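PDB 6NZS: dextranase from Pseudarthrobacter oxydans, which hydrolyses internal alpha-1,6-glucosidic linkages of dextran, acting as an endo-dextranase of glycosyl hydrolase family 49. Local coordinates for residues A53-S58 against S86-E91; F90-D95 against V137-A142; G143-V148 against M187-P192. All blocks are in the same frame, centred on the assembly; numbering follows the deposited sequence.

Contact 1. Residues A53-S58 against S86-E91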
loop_
_atom_site.group_PDB
_atom_site.type_symbol
_atom_site.label_atom_id
_atom_site.label_comp_id
_atom_site.label_asym_id
_atom_site.label_seq_id
_atom_site.Cartn_x
_atom_site.Cartn_y
_atom_site.Cartn_z
ATOM N N ALA A 53 6.858 20.395 10.817
ATOM C CA ALA A 53 6.966 18.944 10.753
ATOM C C ALA A 53 7.629 18.601 9.432
ATOM O O ALA A 53 7.223 19.113 8.387
ATOM C CB ALA A 53 5.588 18.280 10.812
ATOM N N PHE A 54 8.649 17.752 9.477
ATOM C CA PHE A 54 9.396 17.446 8.264
ATOM C C PHE A 54 8.494 16.797 7.224
ATOM O O PHE A 54 7.626 15.984 7.556
ATOM C CB PHE A 54 10.533 16.483 8.591
ATOM C CG PHE A 54 11.570 16.405 7.512
ATOM C CD1 PHE A 54 12.490 17.435 7.356
ATOM C CD2 PHE A 54 11.620 15.331 6.643
ATOM C CE1 PHE A 54 13.448 17.386 6.365
ATOM C CE2 PHE A 54 12.589 15.268 5.646
ATOM C CZ PHE A 54 13.501 16.291 5.504
ATOM N N THR A 55 8.707 17.151 5.956
ATOM C CA THR A 55 8.058 16.464 4.842
ATOM C C THR A 55 9.141 15.742 4.054
ATOM O O THR A 55 9.989 16.382 3.416
ATOM C CB THR A 55 7.251 17.408 3.955
ATOM O OG1 THR A 55 6.292 18.118 4.752
ATOM C CG2 THR A 55 6.507 16.617 2.882
ATOM N N TYR A 56 9.103 14.418 4.113
ATOM C CA TYR A 56 9.977 13.540 3.346
ATOM C C TYR A 56 9.535 13.504 1.891
ATOM O O TYR A 56 8.428 13.910 1.546
ATOM C CB TYR A 56 9.871 12.114 3.890
ATOM C CG TYR A 56 10.252 12.001 5.348
ATOM C CD1 TYR A 56 11.584 11.880 5.717
ATOM C CD2 TYR A 56 9.284 12.018 6.355
ATOM C CE1 TYR A 56 11.953 11.789 7.049
ATOM C CE2 TYR A 56 9.642 11.920 7.689
ATOM C CZ TYR A 56 10.978 11.815 8.031
ATOM O OH TYR A 56 11.338 11.722 9.359
ATOM N N MET A 57 10.406 12.980 1.024
ATOM C CA MET A 57 10.026 12.801 -0.375
ATOM C C MET A 57 10.738 11.597 -0.984
ATOM O O MET A 57 11.938 11.388 -0.769
ATOM C CB MET A 57 10.295 14.055 -1.227
ATOM C CG MET A 57 9.714 13.963 -2.639
ATOM S SD MET A 57 9.887 15.484 -3.592
ATOM C CE MET A 57 11.640 15.454 -3.910
ATOM N N SER A 58 9.983 10.810 -1.747
ATOM C CA SER A 58 10.509 9.690 -2.515
ATOM C C SER A 58 10.327 9.985 -3.996
ATOM O O SER A 58 9.325 10.583 -4.396
ATOM C CB SER A 58 9.751 8.413 -2.142
ATOM O OG SER A 58 10.036 7.359 -3.041
ATOM N N SER A 86 5.566 12.912 -1.624
ATOM C CA SER A 86 5.992 13.534 -0.380
ATOM C C SER A 86 5.063 13.089 0.739
ATOM O O SER A 86 3.891 12.780 0.506
ATOM C CB SER A 86 5.943 15.064 -0.465
ATOM O OG SER A 86 6.844 15.563 -1.444
ATOM N N TRP A 87 5.588 13.045 1.961
ATOM C CA TRP A 87 4.736 12.694 3.095
ATOM C C TRP A 87 5.310 13.289 4.367
ATOM O O TRP A 87 6.528 13.411 4.518
ATOM C CB TRP A 87 4.540 11.180 3.251
ATOM C CG TRP A 87 5.712 10.447 3.865
ATOM C CD1 TRP A 87 5.864 10.096 5.177
ATOM C CD2 TRP A 87 6.890 9.989 3.184
ATOM N NE1 TRP A 87 7.065 9.445 5.356
ATOM C CE2 TRP A 87 7.712 9.370 4.146
ATOM C CE3 TRP A 87 7.332 10.050 1.852
ATOM C CZ2 TRP A 87 8.948 8.808 3.823
ATOM C CZ3 TRP A 87 8.563 9.499 1.537
ATOM C CH2 TRP A 87 9.358 8.892 2.516
ATOM N N SER A 88 4.412 13.666 5.276
ATOM C CA SER A 88 4.794 14.220 6.564
ATOM C C SER A 88 4.053 13.464 7.649
ATOM O O SER A 88 2.827 13.314 7.572
ATOM C CB SER A 88 4.430 15.709 6.636
ATOM O OG SER A 88 4.813 16.263 7.883
ATOM N N SER A 89 4.793 12.992 8.649
ATOM C CA SER A 89 4.227 12.364 9.835
ATOM C C SER A 89 4.381 13.277 11.045
ATOM O O SER A 89 5.352 14.028 11.174
ATOM C CB SER A 89 4.937 11.043 10.150
ATOM O OG SER A 89 4.578 10.054 9.197
ATOM N N PHE A 90 3.401 13.203 11.935
ATOM C CA PHE A 90 3.529 13.813 13.248
ATOM C C PHE A 90 2.653 13.021 14.198
ATOM O O PHE A 90 1.783 12.262 13.770
ATOM C CB PHE A 90 3.177 15.314 13.244
ATOM C CG PHE A 90 1.773 15.624 12.771
ATOM C CD1 PHE A 90 0.700 15.591 13.658
ATOM C CD2 PHE A 90 1.534 15.976 11.450
ATOM C CE1 PHE A 90 -0.591 15.885 13.226
ATOM C CE2 PHE A 90 0.253 16.276 11.015
ATOM C CZ PHE A 90 -0.812 16.231 11.896
ATOM N N GLU A 91 2.908 13.177 15.495
ATOM C CA GLU A 91 2.051 12.603 16.524
ATOM C C GLU A 91 1.147 13.681 17.093
ATOM O O GLU A 91 1.584 14.817 17.314
ATOM C CB GLU A 91 2.864 12.013 17.675
ATOM C CG GLU A 91 3.797 10.899 17.276
ATOM C CD GLU A 91 4.441 10.259 18.493
ATOM O OE1 GLU A 91 5.613 10.570 18.774
ATOM O OE2 GLU A 91 3.759 9.467 19.176
HETATM O O HOH W 1 7.511 13.797 9.277
#
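Tyr56 and Trp87 form an antiparallel hydrogen-bonded pair, and their side chains carry the dense end of this contact. Tyr56 CB sits over one face of the indole, 3.4 Å from the centroid of the Trp87 six-membered ring and 9° off its normal, a CH-pi contact. The phenol ring slides past the five-membered ring, nearly parallel to it at 24° but with little overlap. Two backbone bonds hold the pair: Tyr56 N to Trp87 O (2.8 Å) and Trp87 N to Tyr56 O (3.0 Å). Next along, Met57 lays CG and SD beside Ser86 OG on the other face of the sheet, the hydroxyl being bonded to Ser34.

Toward Ala53 the strands part, with CA atoms of Ala53 and Phe90 6.7 Å apart, and direct pairing gives way to hydroxyl and water. Ser88 OG, trans to its backbone N (chi1 -179°), swings over to donate to Phe54 O (2.8 Å) from above the carbonyl plane. Phe54 O is probably also met by a water, which accepts from Ser89 N. The contact is buried in the family's N-terminal Ig-like domain. At 4.3 Å, Phe54 O and Ser89 N are too far apart to pair directly, hence these substitutes.

Contact 2. Residues F90-D95 against V137-A142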
loop_
_atom_site.group_PDB
_atom_site.type_symbol
_atom_site.label_atom_id
_atom_site.label_comp_id
_atom_site.label_asym_id
_atom_site.label_seq_id
_atom_site.Cartn_x
_atom_site.Cartn_y
_atom_site.Cartn_z
ATOM N N PHE A 90 3.401 13.203 11.935
ATOM C CA PHE A 90 3.529 13.813 13.248
ATOM C C PHE A 90 2.653 13.021 14.198
ATOM O O PHE A 90 1.783 12.262 13.770
ATOM C CB PHE A 90 3.177 15.314 13.244
ATOM C CG PHE A 90 1.773 15.624 12.771
ATOM C CD1 PHE A 90 0.700 15.591 13.658
ATOM C CD2 PHE A 90 1.534 15.976 11.450
ATOM C CE1 PHE A 90 -0.591 15.885 13.226
ATOM C CE2 PHE A 90 0.253 16.276 11.015
ATOM C CZ PHE A 90 -0.812 16.231 11.896
ATOM N N GLU A 91 2.908 13.177 15.495
ATOM C CA GLU A 91 2.051 12.603 16.524
ATOM C C GLU A 91 1.147 13.681 17.093
ATOM O O GLU A 91 1.584 14.817 17.314
ATOM C CB GLU A 91 2.864 12.013 17.675
ATOM C CG GLU A 91 3.797 10.899 17.276
ATOM C CD GLU A 91 4.441 10.259 18.493
ATOM O OE1 GLU A 91 5.613 10.570 18.774
ATOM O OE2 GLU A 91 3.759 9.467 19.176
ATOM N N TYR A 92 -0.108 13.320 17.352
ATOM C CA TYR A 92 -1.034 14.275 17.941
ATOM C C TYR A 92 -1.987 13.549 18.883
ATOM O O TYR A 92 -2.235 12.346 18.746
ATOM C CB TYR A 92 -1.755 15.137 16.887
ATOM C CG TYR A 92 -2.907 14.464 16.166
ATOM C CD1 TYR A 92 -2.798 13.166 15.676
ATOM C CD2 TYR A 92 -4.095 15.146 15.937
ATOM C CE1 TYR A 92 -3.858 12.552 15.009
ATOM C CE2 TYR A 92 -5.159 14.541 15.260
ATOM C CZ TYR A 92 -5.030 13.244 14.803
ATOM O OH TYR A 92 -6.080 12.638 14.163
ATOM N N ALA A 93 -2.492 14.289 19.877
ATOM C CA ALA A 93 -3.463 13.739 20.811
ATOM C C ALA A 93 -4.729 14.576 20.906
ATOM O O ALA A 93 -5.640 14.209 21.658
ATOM C CB ALA A 93 -2.829 13.548 22.202
ATOM N N LYS A 94 -4.819 15.671 20.161
ATOM C CA LYS A 94 -5.918 16.618 20.254
ATOM C C LYS A 94 -6.043 17.260 18.883
ATOM O O LYS A 94 -5.057 17.330 18.143
ATOM C CB LYS A 94 -5.580 17.665 21.328
ATOM C CG LYS A 94 -6.630 18.715 21.634
ATOM C CD LYS A 94 -6.251 19.450 22.940
ATOM C CE LYS A 94 -7.096 20.690 23.176
ATOM N NZ LYS A 94 -8.527 20.394 23.412
ATOM N N ASP A 95 -7.254 17.711 18.544
ATOM C CA ASP A 95 -7.508 18.318 17.236
ATOM C C ASP A 95 -6.432 19.344 16.908
ATOM O O ASP A 95 -6.013 20.125 17.770
ATOM C CB ASP A 95 -8.852 19.056 17.246
ATOM C CG ASP A 95 -10.053 18.132 17.326
ATOM O OD1 ASP A 95 -9.905 16.937 17.622
ATOM O OD2 ASP A 95 -11.177 18.634 17.104
ATOM N N VAL A 137 -7.612 18.782 11.383
ATOM C CA VAL A 137 -7.600 17.325 11.498
ATOM C C VAL A 137 -8.093 16.973 12.900
ATOM O O VAL A 137 -7.397 17.274 13.884
ATOM C CB VAL A 137 -6.204 16.742 11.236
ATOM C CG1 VAL A 137 -6.252 15.227 11.300
ATOM C CG2 VAL A 137 -5.677 17.198 9.866
ATOM N N PRO A 138 -9.271 16.386 13.045
ATOM C CA PRO A 138 -9.735 16.005 14.378
ATOM C C PRO A 138 -8.906 14.849 14.902
ATOM O O PRO A 138 -8.392 14.021 14.140
ATOM C CB PRO A 138 -11.186 15.576 14.138
ATOM C CG PRO A 138 -11.215 15.120 12.720
ATOM C CD PRO A 138 -10.180 15.919 11.981
ATOM N N TYR A 139 -8.778 14.799 16.222
ATOM C CA TYR A 139 -8.132 13.657 16.845
ATOM C C TYR A 139 -9.017 12.420 16.746
ATOM O O TYR A 139 -10.230 12.477 16.961
ATOM C CB TYR A 139 -7.782 13.944 18.309
ATOM C CG TYR A 139 -7.200 12.708 18.949
ATOM C CD1 TYR A 139 -5.935 12.263 18.601
ATOM C CD2 TYR A 139 -7.938 11.954 19.853
ATOM C CE1 TYR A 139 -5.407 11.113 19.149
ATOM C CE2 TYR A 139 -7.416 10.800 20.411
ATOM C CZ TYR A 139 -6.153 10.386 20.061
ATOM O OH TYR A 139 -5.632 9.230 20.604
ATOM N N SER A 140 -8.395 11.303 16.388
ATOM C CA SER A 140 -8.989 9.978 16.452
ATOM C C SER A 140 -7.926 9.051 17.013
ATOM O O SER A 140 -6.739 9.227 16.734
ATOM C CB SER A 140 -9.360 9.464 15.048
ATOM O OG SER A 140 -9.698 8.087 15.083
ATOM N N ASP A 141 -8.345 8.055 17.797
ATOM C CA ASP A 141 -7.348 7.087 18.234
ATOM C C ASP A 141 -6.784 6.253 17.092
ATOM O O ASP A 141 -5.788 5.556 17.294
ATOM C CB ASP A 141 -7.850 6.204 19.379
ATOM C CG ASP A 141 -9.118 5.475 19.046
ATOM O OD1 ASP A 141 -9.477 5.389 17.857
ATOM O OD2 ASP A 141 -9.759 4.967 19.995
ATOM N N ALA A 142 -7.382 6.316 15.902
ATOM C CA ALA A 142 -6.801 5.720 14.709
ATOM C C ALA A 142 -5.870 6.666 13.967
ATOM O O ALA A 142 -5.136 6.208 13.084
ATOM C CB ALA A 142 -7.913 5.299 13.743
HETATM O O HOH W 2 -11.674 14.771 18.205
#
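Two first torsions bring Tyr92 and Tyr139 together: Tyr92 CG lies between its backbone N and carbonyl carbon (chi1 78°), tipping the phenol toward residues 137-142, while Tyr139 CG stands opposite its own N (chi1 176°), directing the CD1 edge of its ring at the Tyr92 face. The result is a T-shaped aromatic pair in the N-terminal Ig-like domain, where strand 84-92 runs out and meets the loop between strands 132-137 and 144-150. The ring planes are 71° apart, and Tyr139 CD1 stands over the centre of the Tyr92 ring, 4.0 Å above its plane. Ala93 O lies over one face of the Tyr139 ring, offset toward the rim.

Hydrogen bonds join the two segments, through the hydroxyl of Tyr92 and the backbone N of Tyr139. Tyr92 OH donates to Pro138 O (2.7 Å), which lies at the edge of the Tyr92 ring, near its plane. Beside this bond, Val137 CG1 packs 3.9 Å from Tyr92 OH. A phenylalanine in place of Tyr92 would keep the ring under Tyr139 but would probably leave Pro138 O without this donor and the ring less firmly fixed in its rotation.

Asp95, three residues after Tyr92, makes the second polar link to the loop. Its backbone approaches too, with Asp95 CA 3.5 Å from Val137 O in a CA-H...O contact. Tyr144 of strand 144-150 and Phe123 pack against Pro138. The carboxylate oxygen Asp95 OD1 receives two protons: one from Tyr139 N at 2.8 Å, in a nearly straight bond that arrives from above the carboxylate plane, and one from a water 2.9 Å from OD1 that also donates to Tyr139 O.

Contact 3. Residues G143-V148 against M187-P192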
loop_
_atom_site.group_PDB
_atom_site.type_symbol
_atom_site.label_atom_id
_atom_site.label_comp_id
_atom_site.label_asym_id
_atom_site.label_seq_id
_atom_site.Cartn_x
_atom_site.Cartn_y
_atom_site.Cartn_z
ATOM N N GLY A 143 -5.897 7.956 14.290
ATOM C CA GLY A 143 -5.249 8.933 13.438
ATOM C C GLY A 143 -5.910 8.958 12.063
ATOM O O GLY A 143 -6.934 8.315 11.807
ATOM N N TYR A 144 -5.300 9.744 11.174
ATOM C CA TYR A 144 -5.758 9.858 9.796
ATOM C C TYR A 144 -4.552 9.875 8.874
ATOM O O TYR A 144 -3.565 10.557 9.153
ATOM C CB TYR A 144 -6.516 11.178 9.588
ATOM C CG TYR A 144 -7.891 11.234 10.197
ATOM C CD1 TYR A 144 -8.079 11.681 11.508
ATOM C CD2 TYR A 144 -9.016 10.843 9.473
ATOM C CE1 TYR A 144 -9.343 11.737 12.071
ATOM C CE2 TYR A 144 -10.292 10.896 10.042
ATOM C CZ TYR A 144 -10.441 11.343 11.342
ATOM O OH TYR A 144 -11.693 11.407 11.931
ATOM N N ARG A 145 -4.637 9.125 7.777
ATOM C CA ARG A 145 -3.641 9.164 6.707
ATOM C C ARG A 145 -4.365 9.592 5.438
ATOM O O ARG A 145 -5.327 8.935 5.023
ATOM C CB ARG A 145 -3.005 7.780 6.532
ATOM C CG ARG A 145 -2.113 7.351 7.724
ATOM C CD ARG A 145 -2.358 5.903 8.174
ATOM N NE ARG A 145 -3.727 5.697 8.658
ATOM C CZ ARG A 145 -4.172 6.058 9.858
ATOM N NH1 ARG A 145 -3.367 6.654 10.730
ATOM N NH2 ARG A 145 -5.438 5.830 10.186
ATOM N N PHE A 146 -3.936 10.703 4.839
ATOM C CA PHE A 146 -4.715 11.277 3.748
ATOM C C PHE A 146 -3.821 12.066 2.805
ATOM O O PHE A 146 -2.686 12.423 3.138
ATOM C CB PHE A 146 -5.874 12.149 4.276
ATOM C CG PHE A 146 -5.443 13.313 5.135
ATOM C CD1 PHE A 146 -5.155 13.136 6.478
ATOM C CD2 PHE A 146 -5.356 14.592 4.592
ATOM C CE1 PHE A 146 -4.771 14.212 7.258
ATOM C CE2 PHE A 146 -4.976 15.671 5.354
ATOM C CZ PHE A 146 -4.692 15.486 6.697
ATOM N N SER A 147 -4.370 12.349 1.624
ATOM C CA SER A 147 -3.687 13.052 0.552
ATOM C C SER A 147 -4.227 14.476 0.447
ATOM O O SER A 147 -5.444 14.700 0.526
ATOM C CB SER A 147 -3.964 12.309 -0.759
ATOM O OG SER A 147 -3.479 13.042 -1.867
ATOM N N VAL A 148 -3.314 15.431 0.264
ATOM C CA VAL A 148 -3.632 16.849 0.097
ATOM C C VAL A 148 -3.309 17.232 -1.346
ATOM O O VAL A 148 -2.159 17.103 -1.787
ATOM C CB VAL A 148 -2.836 17.708 1.092
ATOM C CG1 VAL A 148 -3.108 19.189 0.876
ATOM C CG2 VAL A 148 -3.161 17.295 2.528
ATOM N N MET A 187 1.177 13.338 1.217
ATOM C CA MET A 187 0.451 12.567 2.212
ATOM C C MET A 187 0.722 13.140 3.591
ATOM O O MET A 187 1.845 13.550 3.899
ATOM C CB MET A 187 0.921 11.113 2.182
ATOM C CG MET A 187 -0.151 10.138 1.756
ATOM S SD MET A 187 -0.790 10.502 0.117
ATOM C CE MET A 187 0.733 10.386 -0.831
ATOM N N ILE A 188 -0.316 13.173 4.420
ATOM C CA ILE A 188 -0.183 13.508 5.833
ATOM C C ILE A 188 -0.547 12.274 6.643
ATOM O O ILE A 188 -1.625 11.691 6.455
ATOM C CB ILE A 188 -1.066 14.700 6.236
ATOM C CG1 ILE A 188 -0.633 15.963 5.485
ATOM C CG2 ILE A 188 -1.005 14.923 7.759
ATOM C CD1 ILE A 188 -1.532 17.170 5.720
ATOM N N PHE A 189 0.352 11.872 7.531
ATOM C CA PHE A 189 0.116 10.766 8.442
ATOM C C PHE A 189 0.031 11.391 9.837
ATOM O O PHE A 189 1.049 11.618 10.494
ATOM C CB PHE A 189 1.256 9.750 8.362
ATOM C CG PHE A 189 1.464 9.144 6.988
ATOM C CD1 PHE A 189 0.425 9.046 6.060
ATOM C CD2 PHE A 189 2.713 8.652 6.645
ATOM C CE1 PHE A 189 0.646 8.470 4.809
ATOM C CE2 PHE A 189 2.936 8.075 5.407
ATOM C CZ PHE A 189 1.900 7.984 4.483
ATOM N N ALA A 190 -1.197 11.708 10.259
ATOM C CA ALA A 190 -1.474 12.289 11.573
ATOM C C ALA A 190 -1.726 11.115 12.502
ATOM O O ALA A 190 -2.802 10.516 12.476
ATOM C CB ALA A 190 -2.693 13.204 11.494
ATOM N N GLU A 191 -0.724 10.768 13.301
ATOM C CA GLU A 191 -0.732 9.523 14.037
ATOM C C GLU A 191 -0.958 9.775 15.523
ATOM O O GLU A 191 -0.500 10.783 16.069
ATOM C CB GLU A 191 0.602 8.790 13.852
ATOM C CG GLU A 191 0.936 8.467 12.395
ATOM C CD GLU A 191 -0.133 7.650 11.732
ATOM O OE1 GLU A 191 -0.247 6.477 12.097
ATOM O OE2 GLU A 191 -0.850 8.158 10.831
ATOM N N PRO A 192 -1.654 8.873 16.209
ATOM C CA PRO A 192 -1.985 9.126 17.617
ATOM C C PRO A 192 -0.756 9.064 18.516
ATOM O O PRO A 192 0.058 8.140 18.428
ATOM C CB PRO A 192 -2.981 8.010 17.945
ATOM C CG PRO A 192 -2.687 6.927 16.971
ATOM C CD PRO A 192 -2.249 7.622 15.709
#
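Tyr144 pairs with Ala190 and Phe146 with Ile188, each through two reciprocal N-H...O bonds between the backbones of Gly143-Val148 and Met187-Pro192. The shortest of the four, Ile188 N to Phe146 O at 2.8 Å, is also the straightest, at 168°. Between these pairs, Arg145 CA approaches Ile188 O at 3.2 Å in a CA-H...O contact. At the start, Gly143 has a positive phi of 63°, and a CB there would clash with Ala190 O.

Apolar contacts cover the face bearing Phe146 and Ile188. The two side chains run side by side, Ile188 CB sitting over the Phe146 ring, 4.0 Å from its centroid and offset toward the rim. Ile188 CD1 bridges Phe146 CZ and Val148 CG2, the latter at 3.6 Å. These strands, 144-150 and 176-192, are antiparallel neighbours in the N-terminal Ig-like domain of the family. Val137 packs on Phe146 and Ala190 on this face, and Phe123 meets Phe146 edge-to-face.

Charged and mixed contacts occupy the other face. Bends at chi2 and chi3 fold the Arg145 chain so that CG rests 3.5 Å from Phe189 CD1 and NH1 reaches Glu191. The salt bridge, Arg145 NH1 to Glu191 OE2 at 2.9 Å, uses the syn side of the carboxylate and lies close to the guanidinium plane, although the two flat groups are turned 80° apart. Arg145 NH2 also bonds to Ala142 O. The second carboxylate oxygen, Glu191 OE1, forms a salt bridge with Lys359 and accepts a hydrogen bond from Asn357, both of strand 351-361, reaching across to the beta-solenoid.

How the contacts relate
From the N terminus, contact 1 comes first, pairing 53-58 with 86-91 and closing the excursion that carries helix 76-81. Contact 2 starts on the same strand, sharing Phe90 and Glu91, and closes the 41 residues between Asp95 and Val137. Contact 3 follows in series, joining 143-148 to 187-192 across 38 residues. None nests within or crosses another; contacts 1 and 2 overlap only on strand 84-92. Strand 176-192 runs parallel beside that strand: probable hydrogen bonds Ser86 O to Met187 N and Ser88 O to Phe189 N join contacts 1 and 3, while Glu191 bonds Phe90 and Tyr92 of contact 2. Together they knit strands 51-58, 84-92, 176-192 and 144-150 and the 137-142 loop.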